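Local coordinates for ABC transporter substrate binding protein (Ribose) (Agrobacterium vitis S4, PDB 4WT7), which probably serves as the solute-binding component of a carbohydrate ABC transporter and holds the sugar alcohol D-allitol between its two lobes, at residues I55-R60 and Q281-V286; G153-F158 and I219-S224. All blocks are in the same frame, centred on the assembly; numbering follows the deposited sequence.

Contact 1. Residues I55-R60 and Q281-V286; sequences IAEVKR and QAIQNV
I283 lays its branched side chain over the aliphatic part of E57, the two sliding past each other in opposite directions, with E57 CG 3.7 Å from I283 CB. The same isoleucine meets V58 at about a right angle: V58 CG2 reaches I283 CG2 at 3.5 Å and also borders CG1 and CD1, so that one methyl of the valine faces three carbons of the isoleucine. E57 and V58, neighbours on one helix, thus both press on I283 where the helices come nearest, V58 and I283 having the closest CA atoms. The two axes approach to 9.0 Å and cross at -36°, running roughly the same way.

Beside this apolar patch lies a polar one. The E57 chain leaves with CG anti to the backbone N (chi1 -171°) and then bends at chi2, which turns the carboxylate toward R60, three residues further along the helix. R60 grips it side-on, NE to OE1 at 2.9 Å and NH2 to OE2 at 2.8 Å, both nearly straight and in the guanidinium plane. The carboxylate is turned out of that plane, yet both oxygens are met on their syn sides. OE2 has a second donor: Q284 NE2 approaches nearly along its C-O axis at 3.0 Å, bent to 148° at the hydrogen. A water accepts from both R60 NH2 and Q284 NE2, closing a ring of bonds across the helix gap. With both oxygens engaged by an arginine, E57 is probably ionised.

This is plain helix-helix packing in the lobe that holds the N-terminus. V58 rests on I35 and I37 of strand 34-39 and on P65 of strand 64-69, while I283 leans on V93 of strand 91-95, so helices 45-60 and 275-290 lie side by side on the parallel sheet.

Contact 2. Residues G153-F158 and I219-S224; sequences GNVVVF and IKAIWS
Two neighbouring parallel strands, 153-158 and 221-224, meet here within the sheet of the second lobe, the chain between them passing through helix 165-178, edge strand 184-186 and helix 198-212. V156 is the central residue: its N donates to A221 O at 2.9 Å and its O accepts from W223 N at 2.8 Å, so it bonds to the residues before and after its partner I222. F158 N continues the pattern to W223 O at 2.8 Å. Where the pairing begins, N154 O receives K220 N at 2.8 Å, in the carbonyl plane, with only a weak second bond from A221 N.

On one face V155 CG1 touches A221 CB and W223 CB. With chi1 at 179°, the W223 indole is swung away from its own N and lies alongside V157, both pointing the same way, with CE3 3.9 Å from V157 CG1; F158 O comes to the edge of the ring. On the opposite face V156 CG2 packs obliquely on I219 CG2, and F158 CE2 lies 4.0 Å from I222 CG2.

Helices cover both faces: Y171 and L174 of helix 165-178 lie against V157 and W223, while A202 and V206 of helix 198-212 meet F158, and V206 also meets I222. Strand 184-186 borders strand 153-158 on its other edge.

The chain's centre lies between contact 1 and contact 2, one in each lobe of a two-lobed periplasmic binding protein, with centres 38 Å apart and nearest atoms about 22 Å apart. Both strands of contact 2 fall between the two helices of contact 1 in sequence: the chain passes into the second lobe and returns, and helix 275-290 then packs beside helix 45-60. Contact 1 joins helices packed on a sheet, contact 2 strands within one. D-allitol sits between the lobes; the side chain of S224 in contact 2 is about 9 Å from it, and W226, two residues on, lines the pocket.

Contact 1. Residues I55-R60 and Q281-V286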
ATOM      1  N   ILE A  55      14.466   0.687 -10.020  0.93 10.58           N
ATOM      2  CA  ILE A  55      15.270   0.270 -11.144  0.93 11.82           C
ATOM      3  C   ILE A  55      15.961   1.508 -11.709  0.93 11.55           C
ATOM      4  O   ILE A  55      17.173   1.521 -11.902  0.93 13.12           O
ATOM      5  CB  ILE A  55      14.369  -0.389 -12.182  0.93 11.43           C
ATOM      6  CG1 ILE A  55      13.903  -1.752 -11.663  0.93 12.71           C
ATOM      7  CG2 ILE A  55      15.063  -0.488 -13.521  0.93 10.82           C
ATOM      8  CD1 ILE A  55      12.849  -2.442 -12.533  0.93 10.92           C
ATOM      9  N   ALA A  56      15.172   2.556 -11.944  1.00 12.59           N
ATOM     10  CA  ALA A  56      15.686   3.818 -12.456  1.00 13.09           C
ATOM     11  C   ALA A  56      16.815   4.315 -11.577  1.00 11.33           C
ATOM     12  O   ALA A  56      17.866   4.699 -12.079  1.00 14.36           O
ATOM     13  CB  ALA A  56      14.565   4.863 -12.518  1.00 13.27           C
ATOM     14  N   GLU A  57      16.595   4.323 -10.268  1.00 10.99           N
ATOM     15  CA  GLU A  57      17.552   4.916  -9.344  1.00 10.29           C
ATOM     16  C   GLU A  57      18.841   4.096  -9.282  1.00 11.57           C
ATOM     17  O   GLU A  57      19.929   4.650  -9.165  1.00 12.28           O
ATOM     18  CB  GLU A  57      16.943   5.073  -7.954  1.00 10.44           C
ATOM     19  CG  GLU A  57      17.797   5.885  -6.981  1.00 13.14           C
ATOM     20  CD  GLU A  57      18.037   7.343  -7.403  1.00 12.01           C
ATOM     21  OE1 GLU A  57      17.675   7.745  -8.534  1.00 11.90           O
ATOM     22  OE2 GLU A  57      18.615   8.082  -6.586  1.00 11.45           O
ATOM     23  N   VAL A  58      18.738   2.781  -9.345  1.00  9.65           N
ATOM     24  CA  VAL A  58      19.950   1.990  -9.294  1.00  9.80           C
ATOM     25  C   VAL A  58      20.771   2.328 -10.526  1.00 10.06           C
ATOM     26  O   VAL A  58      21.992   2.523 -10.441  1.00 10.21           O
ATOM     27  CB  VAL A  58      19.688   0.467  -9.238  1.00  9.78           C
ATOM     28  CG1 VAL A  58      20.959  -0.301  -9.552  1.00 10.00           C
ATOM     29  CG2 VAL A  58      19.163   0.065  -7.895  1.00  9.56           C
ATOM     30  N   LYS A  59      20.107   2.392 -11.671  1.00 12.70           N
ATOM     31  CA  LYS A  59      20.787   2.800 -12.911  1.00 14.98           C
ATOM     32  C   LYS A  59      21.402   4.198 -12.793  1.00 16.85           C
ATOM     33  O   LYS A  59      22.539   4.423 -13.225  1.00 14.05           O
ATOM     34  CB  LYS A  59      19.853   2.757 -14.125  1.00 13.25           C
ATOM     35  CG  LYS A  59      19.445   1.376 -14.593  1.00 12.62           C
ATOM     36  CD  LYS A  59      18.305   1.449 -15.644  1.00 14.86           C
ATOM     37  CE  LYS A  59      17.774   0.064 -16.052  1.00 20.49           C
ATOM     38  NZ  LYS A  59      16.735   0.108 -17.156  1.00 21.20           N
ATOM     39  N   ARG A  60      20.672   5.136 -12.194  1.00 15.94           N
ATOM     40  CA  ARG A  60      21.150   6.514 -12.160  1.00 12.99           C
ATOM     41  C   ARG A  60      22.404   6.618 -11.295  1.00 15.52           C
ATOM     42  O   ARG A  60      23.297   7.437 -11.557  1.00 14.03           O
ATOM     43  CB  ARG A  60      20.072   7.468 -11.651  1.00 13.47           C
ATOM     44  CG  ARG A  60      20.456   8.942 -11.821  1.00 15.46           C
ATOM     45  CD  ARG A  60      19.495   9.877 -11.108  1.00 14.82           C
ATOM     46  NE  ARG A  60      19.575   9.676  -9.684  1.00 13.28           N
ATOM     47  CZ  ARG A  60      20.450  10.254  -8.873  1.00 13.02           C
ATOM     48  NH1 ARG A  60      21.358  11.085  -9.338  1.00 16.89           N
ATOM     49  NH2 ARG A  60      20.429   9.963  -7.577  1.00 15.48           N
ATOM     50  N   GLN A 281      14.050   6.334  -2.287  1.00 15.02           N
ATOM     51  CA  GLN A 281      14.608   6.297  -0.955  1.00 14.28           C
ATOM     52  C   GLN A 281      15.277   4.969  -0.657  1.00 13.18           C
ATOM     53  O   GLN A 281      16.405   4.924  -0.125  1.00 14.41           O
ATOM     54  CB  GLN A 281      13.539   6.541   0.083  1.00 15.04           C
ATOM     55  CG  GLN A 281      14.158   7.015   1.368  1.00 17.31           C
ATOM     56  CD  GLN A 281      13.161   7.077   2.481  1.00 19.48           C
ATOM     57  OE1 GLN A 281      12.918   8.149   3.043  1.00 19.03           O
ATOM     58  NE2 GLN A 281      12.581   5.921   2.831  1.00 19.39           N
ATOM     59  N   ALA A 282      14.586   3.881  -0.993  1.00  8.87           N
ATOM     60  CA  ALA A 282      15.141   2.555  -0.713  1.00  8.92           C
ATOM     61  C   ALA A 282      16.548   2.453  -1.327  1.00  9.22           C
ATOM     62  O   ALA A 282      17.491   2.070  -0.650  1.00  9.26           O
ATOM     63  CB  ALA A 282      14.237   1.447  -1.246  1.00  8.98           C
ATOM     64  N   ILE A 283      16.676   2.823  -2.605  1.00 11.28           N
ATOM     65  CA  ILE A 283      17.959   2.732  -3.294  1.00 12.28           C
ATOM     66  C   ILE A 283      18.996   3.738  -2.756  1.00  9.91           C
ATOM     67  O   ILE A 283      20.193   3.418  -2.635  1.00 10.64           O
ATOM     68  CB  ILE A 283      17.805   2.889  -4.806  1.00 11.52           C
ATOM     69  CG1 ILE A 283      16.774   1.898  -5.340  1.00 13.38           C
ATOM     70  CG2 ILE A 283      19.107   2.598  -5.474  1.00 11.19           C
ATOM     71  CD1 ILE A 283      16.974   0.460  -4.824  1.00 11.54           C
ATOM     72  N   GLN A 284      18.551   4.943  -2.436  1.00 13.01           N
ATOM     73  CA  GLN A 284      19.408   5.889  -1.746  1.00 13.86           C
ATOM     74  C   GLN A 284      19.958   5.199  -0.500  1.00 14.35           C
ATOM     75  O   GLN A 284      21.157   5.279  -0.221  1.00 12.94           O
ATOM     76  CB  GLN A 284      18.662   7.182  -1.352  1.00 12.43           C
ATOM     77  CG  GLN A 284      18.462   8.202  -2.506  1.00 12.96           C
ATOM     78  CD  GLN A 284      19.755   8.954  -2.896  1.00 16.33           C
ATOM     79  OE1 GLN A 284      20.359   9.654  -2.073  1.00 16.48           O
ATOM     80  NE2 GLN A 284      20.173   8.811  -4.153  1.00 15.05           N
ATOM     81  N   ASN A 285      19.078   4.513   0.244  1.00 13.99           N
ATOM     82  CA  ASN A 285      19.497   3.906   1.495  1.00 12.96           C
ATOM     83  C   ASN A 285      20.426   2.708   1.272  1.00 14.45           C
ATOM     84  O   ASN A 285      21.318   2.451   2.082  1.00 13.60           O
ATOM     85  CB  ASN A 285      18.294   3.572   2.395  1.00 12.61           C
ATOM     86  CG  ASN A 285      17.713   4.812   3.051  1.00 14.62           C
ATOM     87  OD1 ASN A 285      18.247   5.913   2.899  1.00 13.53           O
ATOM     88  ND2 ASN A 285      16.616   4.653   3.769  1.00 14.65           N
ATOM     89  N   VAL A 286      20.243   1.989   0.168  1.00 12.21           N
ATOM     90  CA  VAL A 286      21.195   0.949  -0.174  1.00 10.64           C
ATOM     91  C   VAL A 286      22.613   1.527  -0.387  1.00 13.12           C
ATOM     92  O   VAL A 286      23.597   1.005   0.158  1.00 12.59           O
ATOM     93  CB  VAL A 286      20.786   0.178  -1.415  1.00 12.62           C
ATOM     94  CG1 VAL A 286      21.946  -0.695  -1.880  1.00 12.21           C
ATOM     95  CG2 VAL A 286      19.518  -0.651  -1.146  1.00 12.88           C
TER
HETATM   96  O   HOH W   1      22.558  10.693  -5.302  1.00 32.37           O

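Contact 2. Residues G153-F158 and I219-S224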
ATOM      1  N   GLY A 153     -22.860   4.685  12.552  1.00 26.52           N
ATOM      2  CA  GLY A 153     -23.229   3.938  11.366  1.00 27.23           C
ATOM      3  C   GLY A 153     -22.367   2.722  11.059  1.00 25.60           C
ATOM      4  O   GLY A 153     -21.355   2.456  11.712  1.00 25.34           O
ATOM      5  N   ASN A 154     -22.766   2.005  10.014  1.00 17.34           N
ATOM      6  CA  ASN A 154     -22.175   0.731   9.667  1.00 18.61           C
ATOM      7  C   ASN A 154     -21.179   0.885   8.526  1.00 19.12           C
ATOM      8  O   ASN A 154     -21.408   1.644   7.563  1.00 16.41           O
ATOM      9  CB  ASN A 154     -23.284  -0.285   9.357  1.00 18.96           C
ATOM     10  CG  ASN A 154     -24.144  -0.585  10.588  1.00 20.38           C
ATOM     11  OD1 ASN A 154     -23.631  -0.692  11.707  1.00 21.13           O
ATOM     12  ND2 ASN A 154     -25.445  -0.665  10.400  1.00 22.26           N
ATOM     13  N   VAL A 155     -20.055   0.195   8.674  1.00 20.16           N
ATOM     14  CA  VAL A 155     -18.926   0.296   7.758  1.00 17.30           C
ATOM     15  C   VAL A 155     -18.585  -1.066   7.194  1.00 17.31           C
ATOM     16  O   VAL A 155     -18.370  -2.027   7.943  1.00 16.60           O
ATOM     17  CB  VAL A 155     -17.685   0.859   8.479  1.00 15.50           C
ATOM     18  CG1 VAL A 155     -16.538   1.063   7.512  1.00 14.61           C
ATOM     19  CG2 VAL A 155     -18.022   2.174   9.150  1.00 15.09           C
ATOM     20  N   VAL A 156     -18.554  -1.154   5.870  1.00 14.38           N
ATOM     21  CA  VAL A 156     -18.108  -2.347   5.206  1.00 16.34           C
ATOM     22  C   VAL A 156     -16.598  -2.206   5.068  1.00 16.36           C
ATOM     23  O   VAL A 156     -16.069  -1.143   4.669  1.00 13.06           O
ATOM     24  CB  VAL A 156     -18.747  -2.501   3.808  1.00 16.55           C
ATOM     25  CG1 VAL A 156     -18.181  -3.707   3.091  1.00 17.33           C
ATOM     26  CG2 VAL A 156     -20.280  -2.595   3.889  1.00 19.61           C
ATOM     27  N   VAL A 157     -15.891  -3.265   5.407  1.00 12.95           N
ATOM     28  CA  VAL A 157     -14.444  -3.186   5.494  1.00 12.23           C
ATOM     29  C   VAL A 157     -13.867  -4.250   4.583  1.00 12.02           C
ATOM     30  O   VAL A 157     -14.304  -5.407   4.660  1.00 12.30           O
ATOM     31  CB  VAL A 157     -13.961  -3.471   6.946  1.00 12.00           C
ATOM     32  CG1 VAL A 157     -12.566  -3.976   6.921  1.00 11.39           C
ATOM     33  CG2 VAL A 157     -14.090  -2.241   7.846  1.00 12.03           C
ATOM     34  N   PHE A 158     -12.926  -3.871   3.716  1.00 11.60           N
ATOM     35  CA  PHE A 158     -12.121  -4.820   2.932  1.00 11.33           C
ATOM     36  C   PHE A 158     -10.806  -5.002   3.689  1.00 10.78           C
ATOM     37  O   PHE A 158     -10.055  -4.030   3.875  1.00 10.39           O
ATOM     38  CB  PHE A 158     -11.777  -4.267   1.535  1.00 11.23           C
ATOM     39  CG  PHE A 158     -12.893  -4.409   0.490  1.00 13.84           C
ATOM     40  CD1 PHE A 158     -13.058  -5.593  -0.234  1.00 12.01           C
ATOM     41  CD2 PHE A 158     -13.723  -3.337   0.190  1.00 12.36           C
ATOM     42  CE1 PHE A 158     -14.064  -5.711  -1.210  1.00 12.57           C
ATOM     43  CE2 PHE A 158     -14.724  -3.451  -0.776  1.00 13.38           C
ATOM     44  CZ  PHE A 158     -14.879  -4.630  -1.487  1.00 13.00           C
ATOM     45  N   ILE A 219     -25.866   1.189   5.639  1.00 24.78           N
ATOM     46  CA  ILE A 219     -24.408   1.221   5.437  1.00 23.64           C
ATOM     47  C   ILE A 219     -24.056   2.689   5.225  1.00 21.01           C
ATOM     48  O   ILE A 219     -24.793   3.394   4.543  1.00 19.88           O
ATOM     49  CB  ILE A 219     -23.980   0.430   4.188  1.00 21.36           C
ATOM     50  CG1 ILE A 219     -24.392  -1.031   4.331  1.00 20.72           C
ATOM     51  CG2 ILE A 219     -22.485   0.595   3.943  1.00 19.89           C
ATOM     52  CD1 ILE A 219     -24.130  -1.886   3.127  1.00 20.38           C
ATOM     53  N   LYS A 220     -22.962   3.164   5.809  1.00 18.72           N
ATOM     54  CA  LYS A 220     -22.605   4.574   5.666  1.00 18.36           C
ATOM     55  C   LYS A 220     -21.249   4.746   5.015  1.00 18.51           C
ATOM     56  O   LYS A 220     -20.989   5.785   4.375  1.00 17.46           O
ATOM     57  CB  LYS A 220     -22.643   5.296   7.011  1.00 19.23           C
ATOM     58  CG  LYS A 220     -23.957   5.137   7.742  1.00 23.29           C
ATOM     59  CD  LYS A 220     -24.756   6.420   7.898  1.00 21.78           C
ATOM     60  CE  LYS A 220     -23.993   7.422   8.765  1.00 23.18           C
ATOM     61  NZ  LYS A 220     -24.810   8.076   9.833  1.00 23.29           N
ATOM     62  N   ALA A 221     -20.384   3.739   5.155  1.00 17.02           N
ATOM     63  CA  ALA A 221     -19.062   3.816   4.566  1.00 16.22           C
ATOM     64  C   ALA A 221     -18.512   2.452   4.140  1.00 16.03           C
ATOM     65  O   ALA A 221     -18.986   1.384   4.592  1.00 16.45           O
ATOM     66  CB  ALA A 221     -18.106   4.469   5.536  1.00 15.66           C
ATOM     67  N   ILE A 222     -17.524   2.509   3.256  1.00 15.49           N
ATOM     68  CA  ILE A 222     -16.769   1.339   2.865  1.00 15.25           C
ATOM     69  C   ILE A 222     -15.283   1.714   2.916  1.00 14.43           C
ATOM     70  O   ILE A 222     -14.834   2.685   2.252  1.00 14.12           O
ATOM     71  CB  ILE A 222     -17.119   0.886   1.463  1.00 15.60           C
ATOM     72  CG1 ILE A 222     -18.632   0.726   1.331  1.00 16.48           C
ATOM     73  CG2 ILE A 222     -16.412  -0.413   1.133  1.00 15.48           C
ATOM     74  CD1 ILE A 222     -19.027   0.222   0.011  1.00 16.94           C
ATOM     75  N   TRP A 223     -14.554   0.947   3.700  1.00 14.15           N
ATOM     76  CA  TRP A 223     -13.148   1.189   3.976  1.00 13.44           C
ATOM     77  C   TRP A 223     -12.303   0.112   3.327  1.00 13.24           C
ATOM     78  O   TRP A 223     -12.684  -1.062   3.307  1.00 13.63           O
ATOM     79  CB  TRP A 223     -12.927   1.145   5.484  1.00 13.37           C
ATOM     80  CG  TRP A 223     -11.482   1.360   5.957  1.00 12.72           C
ATOM     81  CD1 TRP A 223     -10.948   2.528   6.417  1.00 12.39           C
ATOM     82  CD2 TRP A 223     -10.422   0.386   6.019  1.00 12.41           C
ATOM     83  NE1 TRP A 223      -9.630   2.347   6.767  1.00 11.91           N
ATOM     84  CE2 TRP A 223      -9.277   1.047   6.524  1.00 11.89           C
ATOM     85  CE3 TRP A 223     -10.323  -0.971   5.695  1.00 12.59           C
ATOM     86  CZ2 TRP A 223      -8.049   0.391   6.720  1.00 11.54           C
ATOM     87  CZ3 TRP A 223      -9.121  -1.616   5.870  1.00 12.24           C
ATOM     88  CH2 TRP A 223      -7.994  -0.939   6.387  1.00 11.71           C
ATOM     89  N   SER A 224     -11.140   0.519   2.835  1.00 13.51           N
ATOM     90  CA  SER A 224     -10.160  -0.390   2.272  1.00 12.47           C
ATOM     91  C   SER A 224      -8.787   0.137   2.636  1.00 11.83           C
ATOM     92  O   SER A 224      -8.623   1.336   2.849  1.00 13.42           O
ATOM     93  CB  SER A 224     -10.311  -0.399   0.757  1.00 13.54           C
ATOM     94  OG  SER A 224     -11.654  -0.703   0.429  1.00 17.36           O
TER